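Local coordinates for replicative DNA helicase (PDB 2R5U), which probably unwinds double-stranded DNA ahead of the replisome as an ATP-driven, homohexameric 5'-3' helicase, here represented by its N-terminal domain, at residues Q35-G40 with L109-V113. Sequence-based numbering, arbitrary orientation.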
loop_
_atom_site.group_PDB
_atom_site.type_symbol
_atom_site.label_atom_id
_atom_site.label_comp_id
_atom_site.label_asym_id
_atom_site.label_seq_id
_atom_site.Cartn_x
_atom_site.Cartn_y
_atom_site.Cartn_z
ATOM N N GLN B 35 22.672 25.180 -19.035
ATOM C CA GLN B 35 22.082 26.532 -19.038
ATOM C C GLN B 35 22.077 27.122 -20.440
ATOM O O GLN B 35 21.055 27.608 -20.896
ATOM C CB GLN B 35 22.821 27.439 -18.043
ATOM C CG GLN B 35 22.543 27.098 -16.584
ATOM C CD GLN B 35 23.498 27.787 -15.619
ATOM O OE1 GLN B 35 24.573 28.258 -15.998
ATOM N NE2 GLN B 35 23.122 27.822 -14.365
ATOM N N SER B 36 23.210 27.034 -21.123
ATOM C CA SER B 36 23.374 27.532 -22.493
ATOM C C SER B 36 22.435 26.851 -23.508
ATOM O O SER B 36 21.876 27.514 -24.399
ATOM C CB SER B 36 24.828 27.370 -22.946
ATOM O OG SER B 36 25.710 28.186 -22.172
ATOM N N VAL B 37 22.277 25.527 -23.374
ATOM C CA VAL B 37 21.301 24.773 -24.181
ATOM C C VAL B 37 19.884 25.305 -24.006
ATOM O O VAL B 37 19.171 25.548 -24.998
ATOM C CB VAL B 37 21.297 23.263 -23.879
ATOM C CG1 VAL B 37 20.075 22.598 -24.525
ATOM C CG2 VAL B 37 22.515 22.626 -24.430
ATOM N N LEU B 38 19.475 25.481 -22.753
ATOM C CA LEU B 38 18.123 25.928 -22.455
ATOM C C LEU B 38 17.895 27.375 -22.922
ATOM O O LEU B 38 16.838 27.690 -23.433
ATOM C CB LEU B 38 17.799 25.761 -20.971
ATOM C CG LEU B 38 17.714 24.309 -20.465
ATOM C CD1 LEU B 38 17.540 24.297 -18.957
ATOM C CD2 LEU B 38 16.583 23.526 -21.160
ATOM N N GLY B 39 18.904 28.224 -22.728
ATOM C CA GLY B 39 18.867 29.624 -23.172
ATOM C C GLY B 39 18.686 29.702 -24.670
ATOM O O GLY B 39 17.853 30.455 -25.142
ATOM N N GLY B 40 19.451 28.892 -25.405
ATOM C CA GLY B 40 19.383 28.822 -26.867
ATOM C C GLY B 40 18.025 28.407 -27.408
ATOM O O GLY B 40 17.494 29.033 -28.313
ATOM N N LEU B 109 18.445 32.196 -17.733
ATOM C CA LEU B 109 18.900 31.237 -18.751
ATOM C C LEU B 109 19.132 31.860 -20.112
ATOM O O LEU B 109 20.130 31.577 -20.763
ATOM C CB LEU B 109 17.901 30.090 -18.902
ATOM C CG LEU B 109 17.783 29.135 -17.729
ATOM C CD1 LEU B 109 16.731 28.076 -18.025
ATOM C CD2 LEU B 109 19.140 28.496 -17.431
ATOM N N ILE B 110 18.205 32.712 -20.541
ATOM C CA ILE B 110 18.347 33.423 -21.807
ATOM C C ILE B 110 19.611 34.307 -21.805
ATOM O O ILE B 110 20.349 34.340 -22.791
ATOM C CB ILE B 110 17.059 34.235 -22.130
ATOM C CG1 ILE B 110 15.952 33.277 -22.602
ATOM C CG2 ILE B 110 17.325 35.302 -23.168
ATOM C CD1 ILE B 110 14.567 33.881 -22.580
ATOM N N SER B 111 19.853 34.977 -20.679
ATOM C CA SER B 111 21.032 35.831 -20.462
ATOM C C SER B 111 22.376 35.101 -20.477
ATOM O O SER B 111 23.411 35.749 -20.614
ATOM C CB SER B 111 20.908 36.588 -19.139
ATOM O OG SER B 111 19.706 37.333 -19.074
ATOM N N THR B 112 22.376 33.776 -20.322
ATOM C CA THR B 112 23.620 33.002 -20.372
ATOM C C THR B 112 24.186 32.915 -21.790
ATOM O O THR B 112 25.386 32.706 -21.964
ATOM C CB THR B 112 23.477 31.563 -19.780
ATOM O OG1 THR B 112 22.667 30.741 -20.637
ATOM C CG2 THR B 112 22.875 31.601 -18.381
ATOM N N VAL B 113 23.329 33.069 -22.799
ATOM C CA VAL B 113 23.781 33.033 -24.193
ATOM C C VAL B 113 23.536 34.341 -24.949
ATOM O O VAL B 113 22.517 35.000 -24.728
ATOM C CB VAL B 113 23.147 31.867 -25.010
ATOM C CG1 VAL B 113 23.683 30.528 -24.535
ATOM C CG2 VAL B 113 21.620 31.911 -24.968
#
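Gly39 of helix 31-43 meets Ile110, near the C-terminal end of helix 102-111, with only 4.1 Å between their CA atoms, and the chain leaving that end passes Ser36, whose CA is 5.8 Å from that of Val113. Glycine, with no side chain, permits this approach: it lets Leu109 O come to 3.3 Å from Gly39 CA, a CA-H...O contact bent at the hydrogen (127°).

The same oxygen also accepts two bonds from Thr112, one from its backbone N and one from OG1, the latter 2.7 Å long and in the carbonyl plane. A chi1 of 70° sets OG1 between the backbone N and the carbonyl carbon, turning the hydroxyl back to the helix end. Threonine suits this place because its hydroxyl bonds Leu109 O while its methyl, CG2, lies loosely by Gln35 CB.

Leu109 puts its two methyls against neighbouring side chains of the facing helix. CD1 packs against Leu38 CB at 3.9 Å, the two leucine side chains running alongside each other in the same direction, while CD2 reaches Gln35 CG at 3.8 Å, where the side chains cross nearly at right angles. Gln35 thus offers its aliphatic stem to the leucine. Leu38 continues inward to His65, Val68 and Tyr69 of helix 63-77.

Val113 spreads its branches along the glycine side of the helix: CG1 lies 3.7 Å from Ser36 CB, and CG2 rests 3.7 Å from Gly40 N. The small Ser36 and the glycines Gly39 and Gly40 leave room for this beta-branched side chain.

Together these contacts make a close approach of two helices at Gly39, extended by the turn that follows helix 102-111, within the all-helical globular part of the DnaB N-terminal domain.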